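Side-chain contacts in split-Soret cytochrome c (PDB 1H21), which carries two heme c groups per subunit in a homodimer joined through four shared hemes, and may take part in electron transfer for sulfate reduction: residues A[50-53]-A[54-58]; A[73-76]-A[77-81]; A[107-110]-A[111-115]; A[151-154]-A[155-159]; A[239-242]-A[243-246]. All blocks are in the same frame, centred on the assembly; numbering follows the deposited sequence.

Contact 1: residues A[50-53]-A[54-58]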
# COMPACT_ATOMS: atom_id res chain seq x y z
N TYR A 50 -5.76 -12.96 5.90
CA TYR A 50 -6.18 -14.09 6.70
C TYR A 50 -6.48 -15.34 5.88
O TYR A 50 -6.04 -16.43 6.25
CB TYR A 50 -7.38 -13.73 7.56
CG TYR A 50 -7.69 -14.80 8.57
CD1 TYR A 50 -7.21 -14.70 9.87
CD2 TYR A 50 -8.46 -15.92 8.24
CE1 TYR A 50 -7.50 -15.68 10.82
CE2 TYR A 50 -8.74 -16.91 9.18
CZ TYR A 50 -8.26 -16.77 10.47
OH TYR A 50 -8.55 -17.70 11.44
N SER A 51 -7.17 -15.21 4.76
CA SER A 51 -7.49 -16.39 3.97
C SER A 51 -6.23 -17.18 3.58
O SER A 51 -6.32 -18.35 3.21
CB SER A 51 -8.33 -16.03 2.74
OG SER A 51 -7.56 -15.42 1.73
N ILE A 52 -5.07 -16.57 3.71
CA ILE A 52 -3.83 -17.24 3.34
C ILE A 52 -3.04 -17.70 4.56
O ILE A 52 -2.85 -18.89 4.78
CB ILE A 52 -2.98 -16.34 2.42
CG1 ILE A 52 -3.63 -16.31 1.03
CG2 ILE A 52 -1.54 -16.80 2.39
CD1 ILE A 52 -2.88 -15.51 -0.00
N VAL A 53 -2.63 -16.75 5.39
CA VAL A 53 -1.85 -17.05 6.58
C VAL A 53 -2.76 -17.48 7.71
O VAL A 53 -2.36 -18.26 8.58
CB VAL A 53 -1.00 -15.84 6.99
CG1 VAL A 53 -0.21 -16.12 8.26
CG2 VAL A 53 -0.06 -15.45 5.85
N GLY A 54 -3.99 -16.98 7.70
CA GLY A 54 -4.95 -17.33 8.73
C GLY A 54 -5.35 -18.79 8.60
O GLY A 54 -5.46 -19.51 9.61
N LEU A 55 -5.60 -19.24 7.38
CA LEU A 55 -5.97 -20.64 7.15
C LEU A 55 -4.78 -21.56 7.40
O LEU A 55 -4.96 -22.68 7.87
CB LEU A 55 -6.55 -20.85 5.76
CG LEU A 55 -7.89 -20.14 5.53
CD1 LEU A 55 -8.46 -20.68 4.26
CD2 LEU A 55 -8.85 -20.39 6.69
N MET A 56 -3.57 -21.12 7.09
CA MET A 56 -2.38 -21.93 7.37
C MET A 56 -2.24 -22.07 8.90
O MET A 56 -1.75 -23.08 9.39
CB MET A 56 -1.10 -21.30 6.79
CG MET A 56 -1.01 -21.35 5.29
SD MET A 56 0.66 -21.00 4.78
CE MET A 56 0.43 -20.76 2.99
N GLY A 57 -2.66 -21.05 9.64
CA GLY A 57 -2.58 -21.09 11.09
C GLY A 57 -3.55 -22.09 11.70
O GLY A 57 -3.19 -22.82 12.62
N GLU A 58 -4.80 -22.08 11.22
CA GLU A 58 -5.83 -23.00 11.70
C GLU A 58 -5.45 -24.47 11.48
O GLU A 58 -5.69 -25.31 12.35
CB GLU A 58 -7.16 -22.72 10.99
CG GLU A 58 -7.81 -21.38 11.33
CD GLU A 58 -9.13 -21.15 10.59
OE1 GLU A 58 -9.58 -22.04 9.81
OE2 GLU A 58 -9.74 -20.07 10.76
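Tyr-50 OH donates a hydrogen bond to Glu-58 OE2 at 2.7 Å, a link between side chains two helical turns apart. The hydroxyl meets OE2 on its anti side, 23° out of the carboxylate plane, while OE2 itself lies at the edge of the ring, near the ring plane. The two side chains cross almost at a right angle, with the ring and carboxylate planes well turned from each other. The same hydroxyl is bonded to the backbone N of Phe-10 of the second subunit, and Glu-58 OE1 makes a salt bridge to Arg-9 of that subunit, so both ends of the pair are drawn into the dimer interface. With CG swung beside the carbonyl carbon (chi1 -170°), the Tyr-50 ring lies along the helix and its face comes to rest on Gly-54. There Gly-54 CA stands 3.5 Å from the ring centroid, almost exactly on the ring normal, a close CH-pi contact that a glycine makes without a side chain intervening. Leu-55 lies obliquely to the ring, its CD2 4.3 Å from Tyr-50 CE2. On another flank, Met-56 folds its CG to 3.1 Å from Ile-52 O, the carbonyl that also accepts the Met-56 N-H at 3.3 Å, and Gly-57 N reaches Val-53 O at 3.0 Å. Helices 26-38, 87-99 and 165-192 enclose this part of the chain. The arrangement is that of a largely buried part of helix 44-60 reaching the subunit interface, in which Tyr-50 lies on Gly-54 by an i to i+4 CH-pi contact and bonds Glu-58 at i+8.

Contact 2: residues A[73-76]-A[77-81]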
# COMPACT_ATOMS: atom_id res chain seq x y z
N GLU A 73 -6.11 -4.39 9.05
CA GLU A 73 -7.28 -3.50 8.95
C GLU A 73 -6.73 -2.17 8.38
O GLU A 73 -7.43 -1.42 7.70
CB GLU A 73 -7.91 -3.27 10.34
CG GLU A 73 -9.16 -2.40 10.32
CD GLU A 73 -9.51 -1.85 11.69
OE1 GLU A 73 -8.60 -1.32 12.37
OE2 GLU A 73 -10.70 -1.91 12.09
N ALA A 74 -5.45 -1.94 8.61
CA ALA A 74 -4.74 -0.75 8.16
C ALA A 74 -4.94 -0.49 6.67
O ALA A 74 -4.93 0.65 6.25
CB ALA A 74 -3.24 -0.89 8.47
N ASN A 75 -5.13 -1.56 5.91
CA ASN A 75 -5.27 -1.45 4.47
C ASN A 75 -6.68 -1.22 3.95
O ASN A 75 -6.90 -1.13 2.73
CB ASN A 75 -4.73 -2.70 3.81
CG ASN A 75 -3.25 -2.78 3.88
OD1 ASN A 75 -2.56 -2.32 2.98
ND2 ASN A 75 -2.74 -3.41 4.93
N LYS A 76 -7.64 -1.13 4.85
CA LYS A 76 -9.01 -0.92 4.40
C LYS A 76 -9.11 0.42 3.67
O LYS A 76 -8.45 1.39 4.05
CB LYS A 76 -9.98 -0.99 5.59
CG LYS A 76 -11.39 -1.43 5.20
CD LYS A 76 -12.36 -1.27 6.37
CE LYS A 76 -13.79 -1.17 5.85
NZ LYS A 76 -14.80 -1.17 6.92
N GLY A 77 -9.85 0.42 2.56
CA GLY A 77 -10.04 1.63 1.77
C GLY A 77 -8.78 2.22 1.17
O GLY A 77 -8.70 3.42 0.90
N GLY A 78 -7.80 1.37 0.91
CA GLY A 78 -6.54 1.83 0.36
C GLY A 78 -5.74 2.54 1.42
O GLY A 78 -4.96 3.43 1.11
N ILE A 79 -5.88 2.09 2.67
CA ILE A 79 -5.20 2.64 3.86
C ILE A 79 -5.98 3.85 4.42
O ILE A 79 -5.82 4.99 3.97
CB ILE A 79 -3.69 2.97 3.61
CG1 ILE A 79 -2.95 1.75 3.05
CG2 ILE A 79 -3.01 3.38 4.89
CD1 ILE A 79 -1.56 2.08 2.47
N SER A 80 -6.90 3.58 5.34
CA SER A 80 -7.71 4.61 5.94
C SER A 80 -8.37 5.54 4.93
O SER A 80 -8.28 6.77 5.06
CB SER A 80 -6.88 5.41 6.93
OG SER A 80 -6.88 4.79 8.17
N ASP A 81 -8.99 4.96 3.91
CA ASP A 81 -9.69 5.71 2.85
C ASP A 81 -8.85 6.62 1.99
O ASP A 81 -9.37 7.54 1.40
CB ASP A 81 -10.83 6.54 3.42
CG ASP A 81 -11.81 5.72 4.22
OD1 ASP A 81 -11.99 4.50 3.93
OD2 ASP A 81 -12.39 6.30 5.18
O HOH W 1 -4.58 2.54 8.61
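Asn-75 and Ile-79 send their side chains the same way, side by side across a tight reversal that brings their CA atoms close together. The contact between them is loose: Asn-75 OD1 is 4.1 Å from Ile-79 CG1. Asn-75 has CG beside its own backbone N (chi1 -71°), and its amide reaches over the subunit boundary, where ND2 is hydrogen-bonded to Tyr-90 OH of the second subunit; Ile-79 packs on that same tyrosine. Lys-76 is extended, and its NZ is hydrogen-bonded to Gly-41 O. Behind these side chains, Ala-74 O also receives a nearly straight CA-H...O contact from Ile-79 CA at 3.1 Å. The reversal belongs to the loop between helices 44-60 and 87-99: a 3-10 segment gives way to Gly-77 to Asp-81, which all have positive phi, mostly in the left-handed helical region. Asn-75 O takes weak hydrogen bonds from Gly-78 N at 3.2 Å and from Ile-79 N at 3.4 Å, and Ile-79 N is also weakly bonded to Lys-76 O. Several long or bent bonds thus share the work of closing the turn. Gly-78 lies about 4 Å from the side chain of Cys-147, and the Lys-76 side chain about 5 Å from that of Cys-44, two probable ligands of the iron-sulfur cluster. One water joins the halves of the turn: it donates to Ala-74 O at 3.0 Å and is hydrogen-bonded to Ser-80 OG at 3.2 Å.

Contact 3: residues A[107-110]-A[111-115]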
# COMPACT_ATOMS: atom_id res chain seq x y z
N PRO A 107 8.14 -11.59 -9.70
CA PRO A 107 7.24 -12.10 -10.74
C PRO A 107 5.88 -12.55 -10.20
O PRO A 107 4.89 -12.48 -10.93
CB PRO A 107 8.04 -13.25 -11.37
CG PRO A 107 8.88 -13.76 -10.23
CD PRO A 107 9.35 -12.45 -9.61
N MET A 108 5.84 -12.95 -8.93
CA MET A 108 4.57 -13.39 -8.33
C MET A 108 3.61 -12.19 -8.21
O MET A 108 2.44 -12.27 -8.57
CB MET A 108 4.81 -14.00 -6.94
CG MET A 108 5.74 -15.23 -6.92
SD MET A 108 5.97 -15.90 -5.22
CE MET A 108 4.32 -16.34 -4.81
N VAL A 109 4.10 -11.07 -7.69
CA VAL A 109 3.29 -9.87 -7.54
C VAL A 109 2.96 -9.30 -8.93
O VAL A 109 1.88 -8.74 -9.14
CB VAL A 109 4.03 -8.82 -6.68
CG1 VAL A 109 3.29 -7.47 -6.69
CG2 VAL A 109 4.18 -9.34 -5.28
N ASN A 110 3.89 -9.45 -9.88
CA ASN A 110 3.65 -8.95 -11.22
C ASN A 110 2.45 -9.64 -11.83
O ASN A 110 1.62 -9.00 -12.49
CB ASN A 110 4.87 -9.17 -12.12
CG ASN A 110 5.96 -8.14 -11.89
OD1 ASN A 110 5.77 -7.15 -11.19
ND2 ASN A 110 7.12 -8.37 -12.49
N GLU A 111 2.34 -10.95 -11.61
CA GLU A 111 1.22 -11.71 -12.14
C GLU A 111 -0.07 -11.32 -11.43
O GLU A 111 -1.10 -11.07 -12.07
CB GLU A 111 1.47 -13.22 -12.01
CG GLU A 111 0.18 -14.04 -12.04
CD GLU A 111 0.31 -15.36 -12.74
OE1 GLU A 111 1.37 -15.64 -13.34
OE2 GLU A 111 -0.68 -16.13 -12.69
N LEU A 112 -0.02 -11.27 -10.10
CA LEU A 112 -1.18 -10.89 -9.31
C LEU A 112 -1.69 -9.50 -9.71
O LEU A 112 -2.88 -9.34 -10.01
CB LEU A 112 -0.82 -10.93 -7.83
CG LEU A 112 -1.93 -10.57 -6.86
CD1 LEU A 112 -3.13 -11.49 -7.09
CD2 LEU A 112 -1.37 -10.67 -5.44
N PHE A 113 -0.79 -8.52 -9.78
CA PHE A 113 -1.13 -7.14 -10.15
C PHE A 113 -1.56 -6.93 -11.62
O PHE A 113 -2.55 -6.24 -11.86
CB PHE A 113 0.00 -6.18 -9.76
CG PHE A 113 0.11 -5.92 -8.27
CD1 PHE A 113 -0.52 -6.75 -7.34
CD2 PHE A 113 0.86 -4.85 -7.80
CE1 PHE A 113 -0.42 -6.52 -5.97
CE2 PHE A 113 0.97 -4.61 -6.43
CZ PHE A 113 0.33 -5.45 -5.52
N ARG A 114 -0.83 -7.49 -12.58
CA ARG A 114 -1.18 -7.36 -14.01
C ARG A 114 -2.53 -8.04 -14.28
O ARG A 114 -3.36 -7.55 -15.05
CB ARG A 114 -0.11 -7.98 -14.89
CG ARG A 114 1.18 -7.19 -14.90
CD ARG A 114 2.30 -7.88 -15.63
NE ARG A 114 3.56 -7.17 -15.42
CZ ARG A 114 4.77 -7.66 -15.67
NH1 ARG A 114 4.94 -8.89 -16.15
NH2 ARG A 114 5.83 -6.89 -15.46
N TRP A 115 -2.77 -9.14 -13.58
CA TRP A 115 -4.01 -9.88 -13.72
C TRP A 115 -5.15 -8.98 -13.30
O TRP A 115 -6.15 -8.84 -14.02
CB TRP A 115 -3.95 -11.14 -12.86
CG TRP A 115 -5.30 -11.77 -12.58
CD1 TRP A 115 -6.02 -12.58 -13.41
CD2 TRP A 115 -6.10 -11.59 -11.40
NE1 TRP A 115 -7.22 -12.92 -12.81
CE2 TRP A 115 -7.29 -12.32 -11.58
CE3 TRP A 115 -5.91 -10.87 -10.21
CZ2 TRP A 115 -8.30 -12.36 -10.62
CZ3 TRP A 115 -6.91 -10.91 -9.26
CH2 TRP A 115 -8.09 -11.65 -9.46
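Val-109 lays one methyl, CG1, over the middle of the Phe-113 ring, 3.6 Å from the centroid and only 6° off the ring normal, an almost axial CH-pi contact one turn apart on helix 102-118. The methyl gets there because CG1 is anti to its backbone N (chi1 171°), which turns this branch along the helix; the two side chains then run alongside each other. A second pair, Asn-110 and Arg-114, is stacked on the neighbouring flank. The amide and guanidinium planes are 19° apart: Asn-110 CB stands over the centre of the guanidinium, while ND2 lies above the same group 3.6 Å from Arg-114 NH2. Arg-114 stays extended from CG to NE, and its CG passes 3.0 Å from Asn-110 O, the carbonyl that accepts its own N-H at 2.9 Å. Regular helical bonds carry both pairs, with Phe-113 N reaching Val-109 O at 2.8 Å. Farther out, Asn-110 OD1 is hydrogen-bonded to Trp-82 NE1 of the second subunit, Arg-114 NH1 to Phe-200 O, and the Phe-113 ring meets Trp-82 of that subunit edge-to-face. Glu-111 leads away from these pairs, its carboxylate making a salt bridge to Lys-181 and a hydrogen bond to Thr-199 N, while Val-109 also packs on helix 87-99. The near-parallel, displaced stack sets amide and guanidinium together, with their directional bonds made to outside partners; the Trp-82 and Phe-200 bonds would fix the rotation of the two groups, and the bond to Phe-200 O would help satisfy the probably charged guanidinium.

Contact 4: residues A[151-154]-A[155-159]; sequences VSKW and CYENK. With HEC (heme c), chain H.
Val-151 O to Cys-155 N, at 3.0 Å and nearly straight, is one of the regular bonds of helix 147-158, which closes in a Schellman motif as Lys-159 takes positive phi and turns its N back to Tyr-156 O. The last turn is gripped further by Asn-158. Its side-chain ND2 and its backbone N, at 2.7 and 2.9 Å, both bond to Trp-154 O, arriving from opposite faces of the carbonyl plane. The same ND2 hangs over the Trp-154 indole, 3.4 Å above its plane and toward the rim; the side chains cross at about a right angle, with the amide and indole planes inclined by roughly 52°. Cys-155 SG comes at the ring edge instead, 3.7 Å from Trp-154 CE3, a sulfur-aromatic contact. Trp-154 NE1 is held by Pro-138 O, and Arg-170 makes a cation-pi contact with the indole.

The other side of the helix lines the heme c pocket that includes the axial ligand His-148. Lys-153 is fully extended past a heme propionate, CG 3.4 Å from O1D. Glu-157 slants across it, OE2 nearest Lys-153 CE; Lys-153 NZ and Glu-157 OE2, at 4.4 Å, are beyond salt-bridge range and would attract only loosely. The Tyr-156 ring, carried off the helix toward the heme by a trans chi1 (175°), has heme CBA over one face, 3.5 Å from its CG. Over the other lies Lys-159 NZ, hydrogen-bonded to Tyr-156 O from the face opposite to Lys-159 N.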
# COMPACT_ATOMS: atom_id res chain seq x y z
N VAL A 151 -12.32 1.76 -7.77
CA VAL A 151 -13.65 2.04 -7.26
C VAL A 151 -14.37 3.22 -7.95
O VAL A 151 -15.47 3.05 -8.47
CB VAL A 151 -13.64 2.24 -5.71
CG1 VAL A 151 -15.05 2.57 -5.21
CG2 VAL A 151 -13.11 0.97 -5.01
N SER A 152 -13.75 4.40 -7.95
CA SER A 152 -14.35 5.59 -8.55
C SER A 152 -14.85 5.40 -9.99
O SER A 152 -15.97 5.81 -10.31
CB SER A 152 -13.39 6.77 -8.45
OG SER A 152 -13.02 6.98 -7.10
N LYS A 153 -14.05 4.76 -10.84
CA LYS A 153 -14.41 4.51 -12.24
C LYS A 153 -15.66 3.61 -12.31
O LYS A 153 -16.66 3.94 -12.95
CB LYS A 153 -13.23 3.85 -12.94
CG LYS A 153 -13.29 3.84 -14.44
CD LYS A 153 -12.10 3.10 -14.99
CE LYS A 153 -12.23 2.96 -16.48
NZ LYS A 153 -11.14 2.10 -17.01
N TRP A 154 -15.63 2.50 -11.58
CA TRP A 154 -16.75 1.57 -11.55
C TRP A 154 -18.07 2.24 -11.09
O TRP A 154 -19.11 2.05 -11.71
CB TRP A 154 -16.39 0.39 -10.65
CG TRP A 154 -17.44 -0.68 -10.50
CD1 TRP A 154 -17.57 -1.82 -11.25
CD2 TRP A 154 -18.44 -0.76 -9.48
NE1 TRP A 154 -18.58 -2.60 -10.75
CE2 TRP A 154 -19.13 -1.98 -9.66
CE3 TRP A 154 -18.81 0.08 -8.41
CZ2 TRP A 154 -20.18 -2.39 -8.82
CZ3 TRP A 154 -19.85 -0.32 -7.57
CH2 TRP A 154 -20.52 -1.55 -7.78
N CYS A 155 -18.02 3.01 -9.99
CA CYS A 155 -19.21 3.70 -9.48
C CYS A 155 -19.73 4.71 -10.51
O CYS A 155 -20.93 4.78 -10.79
CB CYS A 155 -18.90 4.43 -8.16
SG CYS A 155 -18.81 3.38 -6.66
N TYR A 156 -18.80 5.46 -11.10
CA TYR A 156 -19.11 6.45 -12.12
C TYR A 156 -19.81 5.81 -13.30
O TYR A 156 -20.90 6.24 -13.69
CB TYR A 156 -17.82 7.10 -12.64
CG TYR A 156 -18.03 8.05 -13.80
CD1 TYR A 156 -18.89 9.15 -13.67
CD2 TYR A 156 -17.35 7.87 -15.01
CE1 TYR A 156 -19.07 10.07 -14.72
CE2 TYR A 156 -17.52 8.79 -16.07
CZ TYR A 156 -18.39 9.89 -15.91
OH TYR A 156 -18.54 10.82 -16.91
N GLU A 157 -19.12 4.86 -13.91
CA GLU A 157 -19.61 4.12 -15.06
C GLU A 157 -20.96 3.42 -14.81
O GLU A 157 -21.80 3.38 -15.70
CB GLU A 157 -18.56 3.11 -15.51
CG GLU A 157 -17.35 3.76 -16.15
CD GLU A 157 -16.26 2.77 -16.58
OE1 GLU A 157 -16.29 1.59 -16.13
OE2 GLU A 157 -15.37 3.18 -17.37
N ASN A 158 -21.17 2.92 -13.60
CA ASN A 158 -22.41 2.22 -13.25
C ASN A 158 -23.47 3.05 -12.50
O ASN A 158 -24.49 2.51 -12.09
CB ASN A 158 -22.09 0.96 -12.44
CG ASN A 158 -21.31 -0.06 -13.25
OD1 ASN A 158 -21.89 -0.75 -14.12
ND2 ASN A 158 -20.00 -0.17 -13.01
N LYS A 159 -23.20 4.35 -12.34
CA LYS A 159 -24.10 5.28 -11.63
C LYS A 159 -24.54 4.80 -10.24
O LYS A 159 -25.69 5.00 -9.81
CB LYS A 159 -25.31 5.65 -12.49
CG LYS A 159 -25.09 6.93 -13.32
CD LYS A 159 -23.92 6.77 -14.27
CE LYS A 159 -23.39 8.12 -14.78
NZ LYS A 159 -22.24 7.95 -15.73
FE HEC H . -9.56 10.76 -9.34
CHA HEC H . -11.32 8.85 -11.46
CHB HEC H . -12.45 12.37 -8.35
CHC HEC H . -7.87 12.20 -6.77
CHD HEC H . -6.65 9.84 -10.77
NA HEC H . -11.45 10.65 -9.88
C1A HEC H . -12.03 9.67 -10.66
C2A HEC H . -13.48 9.72 -10.63
C3A HEC H . -13.81 10.83 -9.86
C4A HEC H . -12.53 11.40 -9.40
CMA HEC H . -15.20 11.34 -9.46
CAA HEC H . -14.46 8.77 -11.36
CBA HEC H . -14.87 9.25 -12.75
CGA HEC H . -13.93 8.84 -13.88
O1A HEC H . -13.52 9.71 -14.68
O2A HEC H . -13.64 7.64 -13.99
NB HEC H . -10.05 12.08 -7.89
C1B HEC H . -11.28 12.68 -7.64
C2B HEC H . -11.26 13.50 -6.42
C3B HEC H . -9.98 13.33 -5.90
C4B HEC H . -9.24 12.50 -6.85
CMB HEC H . -12.38 14.40 -5.84
CAB HEC H . -9.48 13.87 -4.71
CBB HEC H . -10.12 13.58 -3.43
NC HEC H . -7.64 10.86 -8.85
C1C HEC H . -7.12 11.45 -7.70
C2C HEC H . -5.68 11.26 -7.67
C3C HEC H . -5.29 10.55 -8.81
C4C HEC H . -6.54 10.38 -9.53
CMC HEC H . -4.76 11.85 -6.57
CAC HEC H . -3.96 10.28 -9.25
CBC HEC H . -2.97 9.41 -8.57
ND HEC H . -9.14 9.70 -10.86
C1D HEC H . -7.88 9.52 -11.41
C2D HEC H . -7.96 8.62 -12.53
C3D HEC H . -9.24 8.23 -12.69
C4D HEC H . -9.96 8.91 -11.62
CMD HEC H . -6.80 8.15 -13.36
CAD HEC H . -9.76 7.28 -13.78
CBD HEC H . -10.25 8.03 -15.01
CGD HEC H . -10.81 7.11 -16.08
O1D HEC H . -11.95 6.61 -15.92
O2D HEC H . -10.08 6.87 -17.08

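Contact 5: residues A[239-242]-A[243-246]; sequences TQNK and FVNH. With HEC (heme c), chain G.
Lys-242 and His-246 meet in a surface contact on the C-terminal loop that follows helix 204-213, where the chain reaches a heme c shared with the second subunit. His-246 NE2 binds the heme iron at 1.9 Å, its extended first torsion (chi1 173°) pointing the imidazole at the metal. Over one face of that ring lies Lys-242 CD, 4.0 Å from the centroid, a CH-pi contact offset toward the rim. This is one half of a bis-histidine site: the other axial ligand is His-213 of the second subunit, the histidine of a C-x-x-C-H heme-attachment motif. Lys-242 is bent at chi2 and chi3 (-78° and 108°), so that its chain follows the porphyrin and NZ is hydrogen-bonded to Ala-237 O and, weakly, to propionate O1A at 2.9 Å. Phe-243 sets one ring face against heme CBB, which lies over the ring centre. At the ring edge is Asn-241 OD1, which accepts the Phe-243 N-H at 3.2 Å in an Asx turn, the donor standing well above the plane of the amide carbonyl. Asn-241 ND2 lies 3.5 Å from Val-244 CG2.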
# COMPACT_ATOMS: atom_id res chain seq x y z
N THR A 239 -8.64 13.41 -16.70
CA THR A 239 -7.39 14.04 -16.29
C THR A 239 -7.16 15.45 -16.82
O THR A 239 -6.04 15.96 -16.80
CB THR A 239 -6.14 13.12 -16.55
OG1 THR A 239 -5.85 13.00 -17.95
CG2 THR A 239 -6.38 11.72 -15.97
N GLN A 240 -8.22 16.05 -17.35
CA GLN A 240 -8.15 17.43 -17.82
C GLN A 240 -8.40 18.27 -16.55
O GLN A 240 -8.88 17.74 -15.56
CB GLN A 240 -9.23 17.71 -18.88
CG GLN A 240 -8.96 17.06 -20.23
CD GLN A 240 -7.63 17.47 -20.82
OE1 GLN A 240 -7.23 18.64 -20.73
NE2 GLN A 240 -6.92 16.51 -21.42
N ASN A 241 -8.12 19.57 -16.58
CA ASN A 241 -8.32 20.41 -15.39
C ASN A 241 -9.74 20.48 -14.88
O ASN A 241 -10.58 21.13 -15.50
CB ASN A 241 -7.79 21.82 -15.65
CG ASN A 241 -7.70 22.65 -14.39
OD1 ASN A 241 -7.57 22.13 -13.28
ND2 ASN A 241 -7.79 23.96 -14.55
N LYS A 242 -10.00 19.86 -13.74
CA LYS A 242 -11.33 19.84 -13.12
C LYS A 242 -11.52 21.05 -12.18
O LYS A 242 -12.64 21.31 -11.71
CB LYS A 242 -11.54 18.55 -12.32
CG LYS A 242 -11.25 17.24 -13.06
CD LYS A 242 -12.39 16.84 -13.99
CE LYS A 242 -12.05 17.02 -15.46
NZ LYS A 242 -13.11 16.50 -16.35
N PHE A 243 -10.44 21.78 -11.91
CA PHE A 243 -10.51 22.95 -11.02
C PHE A 243 -11.13 24.19 -11.69
O PHE A 243 -11.50 25.16 -11.02
CB PHE A 243 -9.11 23.28 -10.47
CG PHE A 243 -8.59 22.28 -9.45
CD1 PHE A 243 -7.96 21.10 -9.86
CD2 PHE A 243 -8.73 22.52 -8.10
CE1 PHE A 243 -7.50 20.19 -8.94
CE2 PHE A 243 -8.26 21.61 -7.18
CZ PHE A 243 -7.65 20.44 -7.60
N VAL A 244 -11.29 24.13 -13.01
CA VAL A 244 -11.85 25.22 -13.78
C VAL A 244 -12.92 24.67 -14.72
O VAL A 244 -12.75 23.60 -15.30
CB VAL A 244 -10.75 25.94 -14.60
CG1 VAL A 244 -11.36 26.95 -15.55
CG2 VAL A 244 -9.80 26.65 -13.66
N ASN A 245 -14.03 25.39 -14.81
CA ASN A 245 -15.14 25.02 -15.68
C ASN A 245 -15.46 23.55 -15.66
O ASN A 245 -15.34 22.84 -16.65
CB ASN A 245 -14.84 25.52 -17.10
CG ASN A 245 -15.87 25.05 -18.13
OD1 ASN A 245 -17.07 25.36 -18.09
ND2 ASN A 245 -15.39 24.23 -19.03
N HIS A 246 -15.91 23.09 -14.50
CA HIS A 246 -16.26 21.69 -14.33
C HIS A 246 -17.58 21.66 -13.58
O HIS A 246 -17.63 21.94 -12.39
CB HIS A 246 -15.15 20.93 -13.58
CG HIS A 246 -15.53 19.53 -13.23
ND1 HIS A 246 -15.80 18.55 -14.16
CD2 HIS A 246 -15.77 18.97 -12.02
CE1 HIS A 246 -16.20 17.47 -13.49
NE2 HIS A 246 -16.20 17.68 -12.19
FE HEC G . -16.39 16.46 -10.69
CHA HEC G . -17.44 14.30 -13.08
CHB HEC G . -13.25 15.06 -10.76
CHC HEC G . -15.24 18.86 -8.47
CHD HEC G . -19.62 17.33 -9.99
NA HEC G . -15.49 15.03 -11.75
C1A HEC G . -16.06 14.28 -12.79
C2A HEC G . -15.04 13.43 -13.40
C3A HEC G . -13.86 13.62 -12.73
C4A HEC G . -14.16 14.59 -11.67
CMA HEC G . -12.50 12.95 -13.08
CAA HEC G . -15.25 12.32 -14.41
CBA HEC G . -16.02 12.70 -15.65
CGA HEC G . -15.21 13.55 -16.57
O1A HEC G . -15.40 14.79 -16.57
O2A HEC G . -14.37 12.95 -17.28
NB HEC G . -14.64 16.89 -9.83
C1B HEC G . -13.46 16.15 -9.91
C2B HEC G . -12.39 16.80 -9.13
C3B HEC G . -12.91 17.97 -8.56
C4B HEC G . -14.32 17.96 -8.97
CMB HEC G . -10.94 16.30 -9.04
CAB HEC G . -12.23 19.04 -7.92
CBB HEC G . -11.18 19.79 -8.56
NC HEC G . -17.23 17.84 -9.52
C1C HEC G . -16.61 18.79 -8.70
C2C HEC G . -17.58 19.60 -7.96
C3C HEC G . -18.82 19.13 -8.30
C4C HEC G . -18.60 18.05 -9.30
CMC HEC G . -17.21 20.71 -7.01
CAC HEC G . -20.08 19.55 -7.86
CBC HEC G . -20.50 20.92 -7.83
ND HEC G . -18.18 15.98 -11.42
C1D HEC G . -19.43 16.41 -11.01
C2D HEC G . -20.48 15.86 -11.88
C3D HEC G . -19.89 15.17 -12.86
C4D HEC G . -18.44 15.14 -12.49
CMD HEC G . -21.98 15.91 -11.68
CAD HEC G . -20.63 14.56 -14.07
CBD HEC G . -20.03 14.74 -15.47
CGD HEC G . -19.93 16.21 -15.88
O1D HEC G . -20.86 16.96 -15.55
O2D HEC G . -18.93 16.62 -16.54

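In the fold
The five contacts follow one another along the chain, and each also meets the second subunit. Contacts 4 and 5 form the heme end: their centres are about 19 Å apart, with nearest atoms about 8 Å apart, and Tyr-156 belongs to the pockets of two hemes. Contact 1 lies on the opposite side of the chain's centre, about 46 Å from contact 5 between centres. Contact 2 comes between them, centre to centre about 20 Å from contact 1 and 19 Å from contact 4, close to the probable iron-sulfur ligands Cys-44 and Cys-147. Contact 3, on helix 102-118, is about 21 Å from contact 2, again between centres; its Phe-113 packs on Ile-79 of the second subunit, the copy of a contact 2 residue.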